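Local coordinates for protein endo-beta-1,4-glucanase (cellulase B) (Bacillus halodurans, PDB 4V2X) that hydrolyses beta-glucans such as xyloglucan and beta-1,3-1,4-glucans with a family 5 glycosidase module joined to an Ig-like module and a CBM46 module, at residues Leu398-Arg403 with Val477-Thr482; Asn504-Met509 with Tyr532-Ser537. All coordinates share one frame; numbering follows the deposited sequence. Where two conformers were deposited one is given.

Contact 1: residues Leu398-Arg403 with Val477-Thr482; sequences LKQGDR and VNTYRT
The ring of Y480 lies against the backbone and side chain of K399. CA of K399 sits over one face of the ring, 4.0 Å from the centroid, in a CH-pi contact, and CD of K399 reaches CE2 of Y480 at 3.5 Å. The phenol is brought there by a first torsion that sets CG between the backbone N and the carbonyl carbon (chi1 76°). The strands themselves are joined by three backbone hydrogen bonds of a parallel pair: L398 N to N478 O at 2.7 Å, Y480 N to L398 O at 2.9 Å, and an almost straight one, 176° at the hydrogen, from Q400 N to Y480 O at 2.7 Å. L398 thus uses both its N-H and its carbonyl, while its CD1 meets CG1 of V477. The Q400 chain runs across T479 at about a right angle, with CB 3.6 Å from T479 CG2. Further out, OE1 of Q400 accepts from a water at 2.6 Å, and the same water accepts from R481 NE at 3.2 Å, joining amide and guanidinium indirectly. The other end of the Q400 amide is held by G455 O, and the hydroxyl of T479 by N460. Y397 meets the Y480 ring with its plane nearly perpendicular. An alanine in place of Y480 is likely to leave K399 CA and CD without their aromatic surface and Y397 without its ring partner. Past the pairing, a type II turn from K399 to D402, with G401 at its third position, leads the chain away. The whole is a parallel edge-strand pairing, strand 395-399 lying beside strand 473-480 at the margin of the mixed sheet in the Ig-like module.

Contact 2: residues Asn504-Met509 with Tyr532-Ser537; sequences NSLATM and YAFSPS
M509 covers one face of the F534 ring, its CB standing 3.7 Å from the centroid and only 9° off the normal, a CH-pi contact over the ring centre. From there the two side chains run alongside one another, head to tail. The extended first two torsions of M509 (chi1 -176°, chi2 -162°) carry SD past the ring, oblique to it and 4.7 Å from the F534 centroid, in a Met-aromatic contact, and a bend at the last torsion turns CE back onto CD1 of F534. The side chain of F534 itself reaches toward strand 506-509. L506 crosses the phenyl group obliquely: its CD2 packs on CE2 of F534 at 3.5 Å and also meets CD of P536 at 4.1 Å. Near the far end of the ring, CZ of F534 lies 3.9 Å from CA of T508. L506 and M509 both point toward segment 532-537, although three positions apart, because a classic beta bulge intervenes, A507 and T508 both facing H563. F562 and L545 extend this apolar layer, and F530 packs against F534. With the strand axes 8.4 Å apart and no hydrogen bond between the segments, strands 506-509 and 534-537 are joined mainly by aliphatic, sulfur and aromatic surfaces, so their union is one of buried hydrophobic packing rather than backbone pairing.

In the fold
The two contacts come in series along the chain, contact 1 in the Ig-like module and contact 2 in the CBM46 module, with centres about 20 Å apart. They belong to different sheets: contact 1 to the mixed sheet that has strand 395-399 at one edge, contact 2 to an eight-stranded antiparallel sheet whose two outermost strands, 506-513 and 534-537, it brings together. The chain leaves strand 473-480 and enters strand 484-491 of the second sheet almost at once. At this junction R481 O lies 2.7 Å from N504 ND2, a probable hydrogen bond, and Y480 packs on N504, tying the two C-terminal modules together beyond their covalent link.

Contact 1: residues Leu398-Arg403 with Val477-Thr482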
# COMPACT_ATOMS: atom_id res chain seq x y z
N LEU A 398 -50.69 -27.63 -12.20
CA LEU A 398 -51.63 -28.64 -12.70
C LEU A 398 -52.05 -28.28 -14.12
O LEU A 398 -52.56 -27.19 -14.35
CB LEU A 398 -52.86 -28.67 -11.80
CG LEU A 398 -52.60 -28.85 -10.30
CD1 LEU A 398 -53.88 -28.66 -9.51
CD2 LEU A 398 -51.98 -30.21 -10.03
N LYS A 399 -51.86 -29.20 -15.06
CA LYS A 399 -52.24 -28.96 -16.45
C LYS A 399 -53.76 -29.07 -16.58
O LYS A 399 -54.34 -30.12 -16.28
CB LYS A 399 -51.54 -29.96 -17.38
CG LYS A 399 -51.85 -29.78 -18.86
CD LYS A 399 -50.91 -28.79 -19.54
CE LYS A 399 -51.00 -28.91 -21.05
NZ LYS A 399 -50.43 -30.19 -21.57
N GLN A 400 -54.40 -27.99 -17.01
CA GLN A 400 -55.85 -27.98 -17.18
C GLN A 400 -56.24 -29.07 -18.17
O GLN A 400 -55.60 -29.21 -19.22
CB GLN A 400 -56.32 -26.62 -17.68
CG GLN A 400 -57.82 -26.39 -17.57
CD GLN A 400 -58.27 -25.20 -18.39
OE1 GLN A 400 -57.94 -25.10 -19.57
NE2 GLN A 400 -59.00 -24.27 -17.78
N GLY A 401 -57.26 -29.84 -17.83
CA GLY A 401 -57.70 -30.93 -18.68
C GLY A 401 -57.13 -32.30 -18.34
O GLY A 401 -57.70 -33.32 -18.72
N ASP A 402 -55.99 -32.33 -17.64
CA ASP A 402 -55.36 -33.60 -17.23
C ASP A 402 -55.92 -34.08 -15.91
O ASP A 402 -56.34 -33.28 -15.08
CB ASP A 402 -53.85 -33.45 -17.08
CG ASP A 402 -53.12 -33.43 -18.41
OD1 ASP A 402 -53.79 -33.47 -19.46
OD2 ASP A 402 -51.88 -33.40 -18.40
N ARG A 403 -55.90 -35.39 -15.72
CA ARG A 403 -56.25 -35.96 -14.43
C ARG A 403 -55.26 -35.45 -13.39
O ARG A 403 -54.06 -35.45 -13.61
CB ARG A 403 -56.22 -37.48 -14.49
CG ARG A 403 -56.61 -38.18 -13.20
CD ARG A 403 -57.02 -39.63 -13.44
NE ARG A 403 -56.26 -40.23 -14.53
CZ ARG A 403 -54.99 -40.60 -14.45
NH1 ARG A 403 -54.31 -40.47 -13.31
NH2 ARG A 403 -54.38 -41.11 -15.52
N VAL A 477 -50.85 -23.25 -5.73
CA VAL A 477 -51.39 -24.29 -6.58
C VAL A 477 -51.98 -23.61 -7.82
O VAL A 477 -52.95 -22.86 -7.71
CB VAL A 477 -52.45 -25.15 -5.86
CG1 VAL A 477 -53.06 -26.17 -6.81
CG2 VAL A 477 -51.83 -25.83 -4.64
N ASN A 478 -51.37 -23.88 -8.97
CA ASN A 478 -51.65 -23.16 -10.21
C ASN A 478 -52.15 -24.08 -11.30
O ASN A 478 -51.53 -25.10 -11.57
CB ASN A 478 -50.38 -22.47 -10.72
CG ASN A 478 -49.80 -21.50 -9.70
OD1 ASN A 478 -50.52 -20.88 -8.93
ND2 ASN A 478 -48.47 -21.37 -9.70
N THR A 479 -53.26 -23.71 -11.94
CA THR A 479 -53.72 -24.43 -13.11
C THR A 479 -53.25 -23.68 -14.35
O THR A 479 -53.37 -22.46 -14.42
CB THR A 479 -55.25 -24.55 -13.13
OG1 THR A 479 -55.67 -25.28 -11.97
CG2 THR A 479 -55.72 -25.27 -14.38
N TYR A 480 -52.71 -24.42 -15.32
CA TYR A 480 -52.19 -23.82 -16.54
C TYR A 480 -52.59 -24.60 -17.79
O TYR A 480 -52.94 -25.79 -17.73
CB TYR A 480 -50.66 -23.70 -16.47
CG TYR A 480 -49.93 -25.02 -16.69
CD1 TYR A 480 -49.84 -25.97 -15.68
CD2 TYR A 480 -49.36 -25.32 -17.92
CE1 TYR A 480 -49.19 -27.17 -15.88
CE2 TYR A 480 -48.70 -26.52 -18.12
CZ TYR A 480 -48.62 -27.44 -17.09
OH TYR A 480 -47.97 -28.65 -17.28
N ARG A 481 -52.55 -23.90 -18.93
CA ARG A 481 -52.55 -24.52 -20.26
C ARG A 481 -51.34 -24.00 -21.01
O ARG A 481 -50.72 -23.02 -20.59
CB ARG A 481 -53.79 -24.14 -21.07
CG ARG A 481 -55.04 -23.89 -20.27
CD ARG A 481 -56.15 -23.39 -21.18
NE ARG A 481 -56.41 -24.34 -22.26
CZ ARG A 481 -56.46 -24.04 -23.55
NH1 ARG A 481 -56.28 -22.79 -23.98
NH2 ARG A 481 -56.71 -24.99 -24.44
N THR A 482 -51.03 -24.62 -22.14
CA THR A 482 -49.93 -24.13 -22.96
C THR A 482 -50.16 -22.65 -23.26
O THR A 482 -51.25 -22.26 -23.70
CB THR A 482 -49.81 -24.94 -24.27
OG1 THR A 482 -49.36 -26.27 -23.96
CG2 THR A 482 -48.81 -24.30 -25.23
O HOH W 1 -57.91 -27.02 -21.28

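Contact 2: residues Asn504-Met509 with Tyr532-Ser537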
# COMPACT_ATOMS: atom_id res chain seq x y z
N ASN A 504 -49.67 -19.29 -16.69
CA ASN A 504 -48.22 -19.47 -16.58
C ASN A 504 -47.50 -18.22 -16.12
O ASN A 504 -47.96 -17.10 -16.32
CB ASN A 504 -47.63 -19.90 -17.92
CG ASN A 504 -48.08 -21.27 -18.34
OD1 ASN A 504 -47.50 -22.27 -17.92
ND2 ASN A 504 -49.12 -21.33 -19.17
N SER A 505 -46.34 -18.44 -15.48
CA SER A 505 -45.43 -17.38 -15.09
C SER A 505 -44.16 -17.52 -15.92
O SER A 505 -43.60 -18.62 -16.02
CB SER A 505 -45.11 -17.49 -13.61
OG SER A 505 -44.10 -16.58 -13.22
N LEU A 506 -43.70 -16.42 -16.51
CA LEU A 506 -42.50 -16.46 -17.34
C LEU A 506 -41.26 -16.47 -16.48
O LEU A 506 -41.13 -15.66 -15.58
CB LEU A 506 -42.47 -15.25 -18.28
CG LEU A 506 -41.27 -15.14 -19.23
CD1 LEU A 506 -41.28 -16.24 -20.28
CD2 LEU A 506 -41.25 -13.77 -19.89
N ALA A 507 -40.32 -17.37 -16.79
CA ALA A 507 -39.05 -17.46 -16.07
C ALA A 507 -37.94 -16.67 -16.77
O ALA A 507 -37.27 -15.85 -16.15
CB ALA A 507 -38.64 -18.91 -15.91
N THR A 508 -37.76 -16.93 -18.06
CA THR A 508 -36.73 -16.23 -18.83
C THR A 508 -36.97 -16.39 -20.33
O THR A 508 -37.91 -17.09 -20.76
CB THR A 508 -35.31 -16.67 -18.39
OG1 THR A 508 -34.29 -15.90 -19.05
CG2 THR A 508 -35.11 -18.16 -18.62
N MET A 509 -36.16 -15.70 -21.12
CA MET A 509 -36.31 -15.68 -22.57
C MET A 509 -34.93 -15.75 -23.20
O MET A 509 -34.04 -14.99 -22.83
CB MET A 509 -37.00 -14.40 -23.03
CG MET A 509 -37.28 -14.36 -24.52
SD MET A 509 -37.62 -12.71 -25.18
CE MET A 509 -35.98 -11.99 -25.17
N TYR A 532 -34.96 -5.85 -18.26
CA TYR A 532 -34.14 -5.00 -19.11
C TYR A 532 -34.41 -5.24 -20.59
O TYR A 532 -34.61 -4.29 -21.35
CB TYR A 532 -32.66 -5.20 -18.81
CG TYR A 532 -31.77 -4.31 -19.65
CD1 TYR A 532 -31.64 -2.97 -19.36
CD2 TYR A 532 -31.10 -4.82 -20.76
CE1 TYR A 532 -30.84 -2.14 -20.14
CE2 TYR A 532 -30.31 -4.00 -21.55
CZ TYR A 532 -30.18 -2.66 -21.23
OH TYR A 532 -29.40 -1.85 -22.01
N ALA A 533 -34.40 -6.51 -21.00
CA ALA A 533 -34.57 -6.88 -22.41
C ALA A 533 -36.01 -7.26 -22.78
O ALA A 533 -36.41 -7.13 -23.95
CB ALA A 533 -33.62 -8.02 -22.75
N PHE A 534 -36.78 -7.72 -21.81
CA PHE A 534 -38.14 -8.16 -22.06
C PHE A 534 -38.91 -8.15 -20.75
O PHE A 534 -38.31 -8.14 -19.68
CB PHE A 534 -38.13 -9.58 -22.62
CG PHE A 534 -37.65 -10.60 -21.62
CD1 PHE A 534 -36.30 -10.87 -21.49
CD2 PHE A 534 -38.55 -11.25 -20.79
CE1 PHE A 534 -35.85 -11.79 -20.57
CE2 PHE A 534 -38.10 -12.17 -19.85
CZ PHE A 534 -36.76 -12.44 -19.75
N SER A 535 -40.23 -8.17 -20.84
CA SER A 535 -41.07 -8.21 -19.64
C SER A 535 -42.45 -8.80 -19.95
O SER A 535 -43.05 -8.46 -20.96
CB SER A 535 -41.24 -6.80 -19.08
OG SER A 535 -42.02 -6.80 -17.89
N PRO A 536 -42.95 -9.69 -19.08
CA PRO A 536 -44.32 -10.15 -19.28
C PRO A 536 -45.28 -9.13 -18.67
O PRO A 536 -45.06 -8.69 -17.55
CB PRO A 536 -44.36 -11.46 -18.49
CG PRO A 536 -43.36 -11.27 -17.40
CD PRO A 536 -42.30 -10.34 -17.93
N SER A 537 -46.30 -8.75 -19.43
CA SER A 537 -47.37 -7.90 -18.93
C SER A 537 -48.61 -8.77 -18.77
O SER A 537 -49.40 -8.93 -19.70
CB SER A 537 -47.65 -6.75 -19.89
OG SER A 537 -46.55 -5.85 -19.92